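Shikimate dehydrogenase-like protein HI_0607 (Haemophilus influenzae, PDB 1NPY) catalyses the NADP(+)-dependent oxidation of shikimate to 3-dehydroshikimate in vitro, though so weakly that shikimate may not be its biological substrate. Local coordinates at residues Asp103-Ile111 against Met130-Ser141; Ile203-Ala214 against Tyr224-Gly235. All coordinates share one frame; numbering follows the deposited sequence.

Contact 1: residues Asp103-Ile111 against Met130-Ser141; sequences DYIAIVKLI and MAKAVVAAFKNS
Ala137 and Tyr104 are the knobs that mesh helix 103-111 with helix 131-140. The methyl of Ala137 drops among Ile107, Val108, Tyr104 and Ile111, with its CB 3.6 Å from both Ile107 CG2 and Val108 CG2. In the other direction the tyrosine side chain enters a hole made by Ala133, Ala136, Ala137 and Asn140; its CE1 comes within 3.6 Å of Ala137 N, and Val108 CG2 lies over one face of its ring, offset toward the rim. With alanines at these positions the axes approach to 8.7 Å, at a crossing angle of -47°. Further along, Ile107 CD1 reaches both Ala133 CB and Val134 CG2. Ile111 CD1 sits over the face of the Phe138 ring in a CH-pi contact, 3.5 Å from its centroid and almost on the ring normal, while Phe143 meets that same ring edge-to-face.

Helix 131-140 follows the glycine-rich turn of the Rossmann-type nucleotide domain, whose residues, Met130 included, probably bind NADP(+). Met130, bent at chi2 and chi3, lays its SD across the carboxylate of Asp103, 3.8 Å from CG. Asp103 is the inferred substrate-binding residue and makes a long, weak ion pair with Lys67, the inferred proton donor/acceptor, which would bring the probable cofactor turn up to the inferred substrate site.

The polar links gather at the C-terminal end of helix 131-140. Asn140 ND2 donates to Tyr104 OH at 2.9 Å, in the plane of its own amide and nearly straight (164°), with ring and amide planes steeply inclined to each other. Ser141 OG donates to Ala137 O one turn back and accepts from a water at 2.8 Å, and that water also donates to Val108 O, bridging the helices.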
loop_
_atom_site.group_PDB
_atom_site.type_symbol
_atom_site.label_atom_id
_atom_site.label_comp_id
_atom_site.label_asym_id
_atom_site.label_seq_id
_atom_site.Cartn_x
_atom_site.Cartn_y
_atom_site.Cartn_z
ATOM N N ASP A 103 -4.151 0.009 0.618
ATOM C CA ASP A 103 -3.060 -0.423 -0.238
ATOM C C ASP A 103 -3.593 -1.065 -1.525
ATOM O O ASP A 103 -3.143 -0.726 -2.619
ATOM C CB ASP A 103 -2.175 -1.413 0.493
ATOM C CG ASP A 103 -1.285 -0.749 1.516
ATOM O OD1 ASP A 103 -0.837 0.415 1.345
ATOM O OD2 ASP A 103 -0.927 -1.421 2.501
ATOM N N TYR A 104 -4.551 -1.980 -1.385
ATOM C CA TYR A 104 -5.235 -2.567 -2.524
ATOM C C TYR A 104 -5.889 -1.483 -3.390
ATOM O O TYR A 104 -5.714 -1.458 -4.611
ATOM C CB TYR A 104 -6.246 -3.612 -2.024
ATOM C CG TYR A 104 -7.174 -4.112 -3.101
ATOM C CD1 TYR A 104 -6.803 -5.170 -3.931
ATOM C CD2 TYR A 104 -8.398 -3.480 -3.346
ATOM C CE1 TYR A 104 -7.625 -5.574 -4.972
ATOM C CE2 TYR A 104 -9.226 -3.906 -4.366
ATOM C CZ TYR A 104 -8.842 -4.958 -5.166
ATOM O OH TYR A 104 -9.683 -5.345 -6.193
ATOM N N ILE A 105 -6.647 -0.581 -2.769
ATOM C CA ILE A 105 -7.307 0.491 -3.514
ATOM C C ILE A 105 -6.273 1.314 -4.276
ATOM O O ILE A 105 -6.488 1.643 -5.444
ATOM C CB ILE A 105 -8.204 1.346 -2.605
ATOM C CG1 ILE A 105 -9.315 0.499 -1.982
ATOM C CG2 ILE A 105 -8.874 2.495 -3.351
ATOM C CD1 ILE A 105 -10.049 1.190 -0.870
ATOM N N ALA A 106 -5.182 1.691 -3.618
ATOM C CA ALA A 106 -4.142 2.502 -4.257
ATOM C C ALA A 106 -3.548 1.815 -5.477
ATOM O O ALA A 106 -3.300 2.473 -6.493
ATOM C CB ALA A 106 -3.030 2.873 -3.262
ATOM N N ILE A 107 -3.353 0.502 -5.405
ATOM C CA ILE A 107 -2.683 -0.197 -6.494
ATOM C C ILE A 107 -3.633 -0.259 -7.694
ATOM O O ILE A 107 -3.242 0.034 -8.825
ATOM C CB ILE A 107 -2.125 -1.575 -6.113
ATOM C CG1 ILE A 107 -0.980 -1.422 -5.103
ATOM C CG2 ILE A 107 -1.565 -2.199 -7.394
ATOM C CD1 ILE A 107 -0.910 -2.529 -4.112
ATOM N N VAL A 108 -4.902 -0.542 -7.421
ATOM C CA VAL A 108 -5.938 -0.524 -8.459
ATOM C C VAL A 108 -5.999 0.855 -9.120
ATOM O O VAL A 108 -6.082 0.960 -10.349
ATOM C CB VAL A 108 -7.317 -0.872 -7.871
ATOM C CG1 VAL A 108 -8.436 -0.609 -8.905
ATOM C CG2 VAL A 108 -7.384 -2.311 -7.386
ATOM N N LYS A 109 -6.004 1.915 -8.318
ATOM C CA LYS A 109 -5.960 3.272 -8.831
ATOM C C LYS A 109 -4.750 3.628 -9.687
ATOM O O LYS A 109 -4.895 4.322 -10.701
ATOM C CB LYS A 109 -6.160 4.321 -7.724
ATOM C CG LYS A 109 -7.577 4.316 -7.139
ATOM C CD LYS A 109 -7.905 5.558 -6.316
ATOM C CE LYS A 109 -9.407 5.773 -6.050
ATOM N NZ LYS A 109 -10.291 5.157 -7.086
ATOM N N LEU A 110 -3.559 3.181 -9.292
ATOM C CA LEU A 110 -2.368 3.426 -10.083
ATOM C C LEU A 110 -2.325 2.651 -11.400
ATOM O O LEU A 110 -1.840 3.168 -12.420
ATOM C CB LEU A 110 -1.135 3.112 -9.234
ATOM C CG LEU A 110 -0.920 4.109 -8.099
ATOM C CD1 LEU A 110 -0.005 3.507 -7.051
ATOM C CD2 LEU A 110 -0.320 5.403 -8.654
ATOM N N ILE A 111 -2.873 1.440 -11.399
ATOM C CA ILE A 111 -2.965 0.646 -12.621
ATOM C C ILE A 111 -3.789 1.453 -13.616
ATOM O O ILE A 111 -3.424 1.612 -14.780
ATOM C CB ILE A 111 -3.588 -0.745 -12.340
ATOM C CG1 ILE A 111 -2.528 -1.637 -11.678
ATOM C CG2 ILE A 111 -4.069 -1.439 -13.604
ATOM C CD1 ILE A 111 -3.100 -2.916 -11.039
ATOM N N MET A 130 3.618 -6.366 0.179
ATOM C CA MET A 130 2.498 -5.885 -0.602
ATOM C C MET A 130 2.151 -6.856 -1.710
ATOM O O MET A 130 1.332 -6.508 -2.542
ATOM C CB MET A 130 2.963 -4.558 -1.191
ATOM C CG MET A 130 3.080 -3.521 -0.137
ATOM S SD MET A 130 1.441 -2.805 -0.216
ATOM C CE MET A 130 1.852 -1.534 -1.275
ATOM N N ALA A 131 2.799 -8.022 -1.780
ATOM C CA ALA A 131 2.580 -8.942 -2.899
ATOM C C ALA A 131 1.113 -9.271 -3.103
ATOM O O ALA A 131 0.590 -9.224 -4.216
ATOM C CB ALA A 131 3.349 -10.228 -2.698
ATOM N N LYS A 132 0.443 -9.632 -2.011
ATOM C CA LYS A 132 -0.941 -10.052 -2.145
ATOM C C LYS A 132 -1.818 -8.924 -2.689
ATOM O O LYS A 132 -2.568 -9.130 -3.638
ATOM C CB LYS A 132 -1.405 -10.625 -0.800
ATOM C CG LYS A 132 -2.546 -11.597 -0.852
ATOM C CD LYS A 132 -2.792 -12.093 0.583
ATOM C CE LYS A 132 -3.988 -13.004 0.668
ATOM N NZ LYS A 132 -4.067 -13.474 2.079
ATOM N N ALA A 133 -1.664 -7.708 -2.173
ATOM C CA ALA A 133 -2.390 -6.530 -2.640
ATOM C C ALA A 133 -2.106 -6.250 -4.112
ATOM O O ALA A 133 -3.026 -6.035 -4.882
ATOM C CB ALA A 133 -2.017 -5.308 -1.831
ATOM N N VAL A 134 -0.848 -6.337 -4.522
ATOM C CA VAL A 134 -0.483 -6.173 -5.925
ATOM C C VAL A 134 -1.133 -7.225 -6.835
ATOM O O VAL A 134 -1.773 -6.879 -7.839
ATOM C CB VAL A 134 1.060 -6.154 -6.058
ATOM C CG1 VAL A 134 1.427 -6.309 -7.524
ATOM C CG2 VAL A 134 1.611 -4.862 -5.409
ATOM N N VAL A 135 -0.977 -8.500 -6.487
ATOM C CA VAL A 135 -1.493 -9.593 -7.294
ATOM C C VAL A 135 -3.010 -9.483 -7.422
ATOM O O VAL A 135 -3.571 -9.658 -8.512
ATOM C CB VAL A 135 -1.046 -10.953 -6.755
ATOM C CG1 VAL A 135 -1.712 -12.103 -7.514
ATOM C CG2 VAL A 135 0.460 -11.059 -6.865
ATOM N N ALA A 136 -3.676 -9.187 -6.309
ATOM C CA ALA A 136 -5.135 -9.082 -6.323
ATOM C C ALA A 136 -5.633 -7.892 -7.119
ATOM O O ALA A 136 -6.679 -7.950 -7.781
ATOM C CB ALA A 136 -5.663 -9.014 -4.886
ATOM N N ALA A 137 -4.898 -6.791 -7.022
ATOM C CA ALA A 137 -5.246 -5.594 -7.772
ATOM C C ALA A 137 -5.140 -5.828 -9.271
ATOM O O ALA A 137 -6.005 -5.395 -10.044
ATOM C CB ALA A 137 -4.422 -4.395 -7.328
ATOM N N PHE A 138 -4.083 -6.521 -9.685
ATOM C CA PHE A 138 -3.978 -6.862 -11.104
ATOM C C PHE A 138 -5.092 -7.803 -11.538
ATOM O O PHE A 138 -5.686 -7.611 -12.596
ATOM C CB PHE A 138 -2.589 -7.401 -11.441
ATOM C CG PHE A 138 -1.577 -6.316 -11.696
ATOM C CD1 PHE A 138 -1.529 -5.666 -12.916
ATOM C CD2 PHE A 138 -0.681 -5.936 -10.707
ATOM C CE1 PHE A 138 -0.631 -4.673 -13.163
ATOM C CE2 PHE A 138 0.252 -4.959 -10.958
ATOM C CZ PHE A 138 0.275 -4.314 -12.181
ATOM N N LYS A 139 -5.424 -8.778 -10.706
ATOM C CA LYS A 139 -6.398 -9.795 -11.076
ATOM C C LYS A 139 -7.740 -9.104 -11.219
ATOM O O LYS A 139 -8.460 -9.332 -12.200
ATOM C CB LYS A 139 -6.493 -10.863 -9.986
ATOM C CG LYS A 139 -7.495 -11.993 -10.259
ATOM C CD LYS A 139 -6.947 -12.887 -11.356
ATOM C CE LYS A 139 -7.906 -14.043 -11.670
ATOM N NZ LYS A 139 -9.286 -13.663 -11.259
ATOM N N ASN A 140 -8.083 -8.256 -10.254
ATOM C CA ASN A 140 -9.408 -7.650 -10.305
ATOM C C ASN A 140 -9.498 -6.502 -11.298
ATOM O O ASN A 140 -10.579 -5.982 -11.553
ATOM C CB ASN A 140 -9.842 -7.230 -8.906
ATOM C CG ASN A 140 -10.034 -8.421 -8.005
ATOM O OD1 ASN A 140 -10.209 -9.549 -8.475
ATOM N ND2 ASN A 140 -9.936 -8.197 -6.702
ATOM N N SER A 141 -8.364 -6.106 -11.871
ATOM C CA SER A 141 -8.316 -5.174 -12.989
ATOM C C SER A 141 -8.335 -5.873 -14.350
ATOM O O SER A 141 -8.116 -5.225 -15.380
ATOM C CB SER A 141 -7.059 -4.305 -12.856
ATOM O OG SER A 141 -7.150 -3.488 -11.693
HETATM O O HOH W 1 -7.185 -0.700 -12.225
#

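Contact 2: residues Ile203-Ala214 against Tyr224-Gly235; sequences IDNASVAFDVVA and YAQARGKQTISG
Lys230 sets out with CG beside its backbone N (chi1 -52°) and bends again at chi2 (-53°), which folds the chain back toward the backbone of residues 204-206 and delivers NZ to two carbonyls. Lys230 NZ donates to Ala206 O at 2.8 Å, nearly along the C=O axis, and to Asp204 O from above the carbonyl plane. Tyr224 swings CG anti to its N (chi1 -173°), carrying the ring past Ile203, whose CB meets its edge in plane, until OH donates to Asp204 OD1 at 2.6 Å on the syn side. The same oxygen has a long ion pair with Arg228, charge alone with no N-H aimed at it; the arginine's CG rests over one face of the tyrosine ring. A Schellman motif with Gly229 as C-prime ends helix 224-227 and turns the chain toward Lys230.

Strands 208-211 and 231-233 are parallel neighbours at one margin of the Rossmann-type sheet, joined through helix 220-227 as a beta-alpha-beta crossover. Gln231 N to Ser207 O, Ile233 N to Ala209 O and Asp211 N to Ile233 O are rungs of the ladder. Ala209 N completes it, bonded to Gln231 O at 2.8 Å. Beneath the crossover helix, Ala209 CB and Ala225 CB meet at 3.5 Å. Phe210 and Ile233 share the other face: Ile233 CG2 sits over the phenyl ring, offset toward its rim, 4.0 Å from the centroid.

Beyond the strands, Asp211 OD1 accepts from Val213 N at 3.1 Å in an Asx turn, and Thr219 and Asn181 also bind its carboxylate. Gly235 packs directly against this turn, its CA 3.3 Å from Val212 O. One water donates to Val212 O and Gly235 O; another joins Val213 O to Ser234 OG, the N-cap of helix 235-251.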
loop_
_atom_site.group_PDB
_atom_site.type_symbol
_atom_site.label_atom_id
_atom_site.label_comp_id
_atom_site.label_asym_id
_atom_site.label_seq_id
_atom_site.Cartn_x
_atom_site.Cartn_y
_atom_site.Cartn_z
ATOM N N ILE A 203 14.617 -5.621 -17.702
ATOM C CA ILE A 203 14.140 -4.239 -17.709
ATOM C C ILE A 203 14.184 -3.673 -19.123
ATOM O O ILE A 203 13.258 -2.990 -19.534
ATOM C CB ILE A 203 14.966 -3.355 -16.747
ATOM C CG1 ILE A 203 14.938 -3.972 -15.342
ATOM C CG2 ILE A 203 14.485 -1.909 -16.795
ATOM C CD1 ILE A 203 15.932 -3.431 -14.331
ATOM N N ASP A 204 15.240 -3.974 -19.873
ATOM C CA ASP A 204 15.377 -3.473 -21.244
ATOM C C ASP A 204 14.190 -3.888 -22.110
ATOM O O ASP A 204 13.796 -3.157 -23.022
ATOM C CB ASP A 204 16.619 -4.052 -21.926
ATOM C CG ASP A 204 17.936 -3.463 -21.453
ATOM O OD1 ASP A 204 17.964 -2.373 -20.855
ATOM O OD2 ASP A 204 19.022 -4.040 -21.697
ATOM N N ASN A 205 13.730 -5.115 -21.873
ATOM C CA ASN A 205 12.678 -5.742 -22.668
ATOM C C ASN A 205 11.265 -5.444 -22.173
ATOM O O ASN A 205 10.274 -5.827 -22.807
ATOM C CB ASN A 205 12.916 -7.245 -22.706
ATOM C CG ASN A 205 14.112 -7.598 -23.551
ATOM O OD1 ASN A 205 14.906 -8.465 -23.190
ATOM N ND2 ASN A 205 14.273 -6.890 -24.660
ATOM N N ALA A 206 11.174 -4.739 -21.051
ATOM C CA ALA A 206 9.888 -4.414 -20.456
ATOM C C ALA A 206 9.500 -3.008 -20.890
ATOM O O ALA A 206 10.308 -2.300 -21.494
ATOM C CB ALA A 206 10.006 -4.539 -18.928
ATOM N N SER A 207 8.265 -2.606 -20.605
ATOM C CA SER A 207 7.802 -1.245 -20.870
ATOM C C SER A 207 7.531 -0.461 -19.586
ATOM O O SER A 207 7.533 0.769 -19.610
ATOM C CB SER A 207 6.617 -1.261 -21.840
ATOM O OG SER A 207 5.538 -1.964 -21.274
ATOM N N VAL A 208 7.301 -1.160 -18.477
ATOM C CA VAL A 208 6.889 -0.530 -17.219
ATOM C C VAL A 208 7.623 -1.147 -16.021
ATOM O O VAL A 208 7.664 -2.371 -15.912
ATOM C CB VAL A 208 5.384 -0.714 -16.927
ATOM C CG1 VAL A 208 5.031 -0.005 -15.648
ATOM C CG2 VAL A 208 4.518 -0.154 -18.059
ATOM N N ALA A 209 8.201 -0.292 -15.173
ATOM C CA ALA A 209 8.873 -0.720 -13.946
ATOM C C ALA A 209 8.146 -0.142 -12.735
ATOM O O ALA A 209 8.079 1.074 -12.604
ATOM C CB ALA A 209 10.324 -0.261 -13.957
ATOM N N PHE A 210 7.549 -0.994 -11.903
ATOM C CA PHE A 210 6.739 -0.594 -10.758
ATOM C C PHE A 210 7.407 -1.156 -9.504
ATOM O O PHE A 210 7.533 -2.374 -9.329
ATOM C CB PHE A 210 5.323 -1.119 -10.974
ATOM C CG PHE A 210 4.294 -0.781 -9.910
ATOM C CD1 PHE A 210 3.010 -1.274 -10.083
ATOM C CD2 PHE A 210 4.566 -0.025 -8.791
ATOM C CE1 PHE A 210 2.019 -1.009 -9.147
ATOM C CE2 PHE A 210 3.591 0.241 -7.856
ATOM C CZ PHE A 210 2.315 -0.261 -8.031
ATOM N N ASP A 211 7.984 -0.270 -8.707
ATOM C CA ASP A 211 8.726 -0.697 -7.522
ATOM C C ASP A 211 7.914 -0.192 -6.346
ATOM O O ASP A 211 7.756 1.016 -6.145
ATOM C CB ASP A 211 10.123 -0.086 -7.491
ATOM C CG ASP A 211 11.075 -0.799 -6.553
ATOM O OD1 ASP A 211 10.628 -1.541 -5.646
ATOM O OD2 ASP A 211 12.314 -0.647 -6.673
ATOM N N VAL A 212 7.491 -1.122 -5.503
ATOM C CA VAL A 212 6.760 -0.760 -4.300
ATOM C C VAL A 212 7.676 -0.234 -3.198
ATOM O O VAL A 212 7.237 0.436 -2.268
ATOM C CB VAL A 212 5.868 -1.924 -3.843
ATOM C CG1 VAL A 212 5.048 -1.528 -2.641
ATOM C CG2 VAL A 212 4.911 -2.332 -4.952
ATOM N N VAL A 213 8.983 -0.447 -3.307
ATOM C CA VAL A 213 9.918 0.179 -2.374
ATOM C C VAL A 213 9.818 1.698 -2.505
ATOM O O VAL A 213 9.830 2.231 -3.614
ATOM C CB VAL A 213 11.377 -0.229 -2.661
ATOM C CG1 VAL A 213 12.309 0.614 -1.826
ATOM C CG2 VAL A 213 11.558 -1.702 -2.385
ATOM N N ALA A 214 9.680 2.374 -1.372
ATOM C CA ALA A 214 9.431 3.813 -1.345
ATOM C C ALA A 214 10.629 4.654 -0.923
ATOM O O ALA A 214 10.669 5.828 -1.276
ATOM C CB ALA A 214 8.241 4.109 -0.458
ATOM N N TYR A 224 17.623 2.353 -13.339
ATOM C CA TYR A 224 17.920 1.721 -14.622
ATOM C C TYR A 224 16.750 1.810 -15.597
ATOM O O TYR A 224 16.940 2.159 -16.758
ATOM C CB TYR A 224 18.418 0.283 -14.461
ATOM C CG TYR A 224 18.876 -0.299 -15.776
ATOM C CD1 TYR A 224 20.118 0.031 -16.310
ATOM C CD2 TYR A 224 18.064 -1.147 -16.514
ATOM C CE1 TYR A 224 20.514 -0.428 -17.544
ATOM C CE2 TYR A 224 18.465 -1.641 -17.742
ATOM C CZ TYR A 224 19.701 -1.292 -18.248
ATOM O OH TYR A 224 20.122 -1.786 -19.461
ATOM N N ALA A 225 15.524 1.599 -15.119
ATOM C CA ALA A 225 14.358 1.774 -15.985
ATOM C C ALA A 225 14.305 3.189 -16.574
ATOM O O ALA A 225 13.959 3.386 -17.744
ATOM C CB ALA A 225 13.098 1.483 -15.195
ATOM N N GLN A 226 14.587 4.181 -15.736
ATOM C CA GLN A 226 14.618 5.565 -16.203
ATOM C C GLN A 226 15.733 5.819 -17.210
ATOM O O GLN A 226 15.570 6.597 -18.153
ATOM C CB GLN A 226 14.736 6.534 -15.037
ATOM C CG GLN A 226 13.501 6.569 -14.185
ATOM C CD GLN A 226 13.633 7.453 -12.971
ATOM O OE1 GLN A 226 14.743 7.747 -12.548
ATOM N NE2 GLN A 226 12.511 7.776 -12.350
ATOM N N ALA A 227 16.874 5.180 -16.995
ATOM C CA ALA A 227 18.001 5.306 -17.909
ATOM C C ALA A 227 17.736 4.661 -19.261
ATOM O O ALA A 227 18.453 4.936 -20.232
ATOM C CB ALA A 227 19.237 4.673 -17.280
ATOM N N ARG A 228 16.741 3.777 -19.317
ATOM C CA ARG A 228 16.328 3.149 -20.562
ATOM C C ARG A 228 15.020 3.723 -21.089
ATOM O O ARG A 228 14.503 3.198 -22.067
ATOM C CB ARG A 228 16.225 1.631 -20.399
ATOM C CG ARG A 228 17.539 0.964 -20.032
ATOM C CD ARG A 228 18.548 1.125 -21.156
ATOM N NE ARG A 228 19.904 0.872 -20.687
ATOM C CZ ARG A 228 20.931 0.613 -21.490
ATOM N NH1 ARG A 228 20.779 0.603 -22.814
ATOM N NH2 ARG A 228 22.120 0.372 -20.946
ATOM N N GLY A 229 14.498 4.778 -20.469
ATOM C CA GLY A 229 13.301 5.452 -20.936
ATOM C C GLY A 229 12.005 4.686 -20.797
ATOM O O GLY A 229 11.075 4.860 -21.594
ATOM N N LYS A 230 11.932 3.853 -19.761
ATOM C CA LYS A 230 10.740 3.061 -19.498
ATOM C C LYS A 230 9.810 3.876 -18.587
ATOM O O LYS A 230 10.251 4.825 -17.945
ATOM C CB LYS A 230 11.139 1.754 -18.808
ATOM C CG LYS A 230 12.218 0.933 -19.491
ATOM C CD LYS A 230 11.854 0.664 -20.940
ATOM C CE LYS A 230 12.709 -0.360 -21.644
ATOM N NZ LYS A 230 12.121 -0.738 -22.966
ATOM N N GLN A 231 8.533 3.523 -18.542
ATOM C CA GLN A 231 7.588 4.116 -17.612
ATOM C C GLN A 231 7.898 3.587 -16.220
ATOM O O GLN A 231 8.202 2.403 -16.091
ATOM C CB GLN A 231 6.176 3.715 -18.014
ATOM C CG GLN A 231 5.084 4.278 -17.138
ATOM C CD GLN A 231 3.708 3.950 -17.679
ATOM O OE1 GLN A 231 3.299 4.486 -18.707
ATOM N NE2 GLN A 231 2.993 3.067 -16.997
ATOM N N THR A 232 7.901 4.450 -15.216
ATOM C CA THR A 232 8.082 4.012 -13.835
ATOM C C THR A 232 6.983 4.474 -12.885
ATOM O O THR A 232 6.410 5.552 -13.043
ATOM C CB THR A 232 9.401 4.483 -13.241
ATOM O OG1 THR A 232 9.454 5.912 -13.189
ATOM C CG2 THR A 232 10.589 4.054 -14.045
ATOM N N ILE A 233 6.698 3.608 -11.923
ATOM C CA ILE A 233 5.781 3.841 -10.807
ATOM C C ILE A 233 6.547 3.525 -9.528
ATOM O O ILE A 233 7.104 2.440 -9.428
ATOM C CB ILE A 233 4.538 2.938 -10.910
ATOM C CG1 ILE A 233 3.938 3.053 -12.308
ATOM C CG2 ILE A 233 3.467 3.328 -9.859
ATOM C CD1 ILE A 233 2.747 2.174 -12.497
ATOM N N SER A 234 6.605 4.462 -8.586
ATOM C CA SER A 234 7.483 4.351 -7.428
ATOM C C SER A 234 6.641 4.086 -6.195
ATOM O O SER A 234 5.452 4.383 -6.196
ATOM C CB SER A 234 8.250 5.671 -7.278
ATOM O OG SER A 234 8.521 5.899 -5.910
ATOM N N GLY A 235 7.237 3.524 -5.152
ATOM C CA GLY A 235 6.511 3.163 -3.949
ATOM C C GLY A 235 5.996 4.364 -3.178
ATOM O O GLY A 235 5.049 4.249 -2.397
HETATM O O HOH W 2 5.037 1.471 -1.214
HETATM O O HOH W 3 10.530 3.518 -5.957
#

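Overall arrangement
Contact 1 is the more buried, its centre about 9 Å from that of the chain, where helix 102-113 meets the helix that follows the glycine-rich turn; contact 2 is only partly buried, its centre about 18 Å from that of the chain, at the margin of the parallel sheet. Their centres are about 17 Å apart and they share no helix or strand, yet they touch: Met130 CE packs on Val212 CG1 at 3.5 Å, and Ile107 CG2 approaches Phe210 CE1. Helix against helix in 103-111/130-141 is mostly apolar meshing with few polar links, whereas 203-214/224-235 combines a backbone ladder with a carbonyl-held lysine, a tyrosine-aspartate hydrogen bond and one long ion pair.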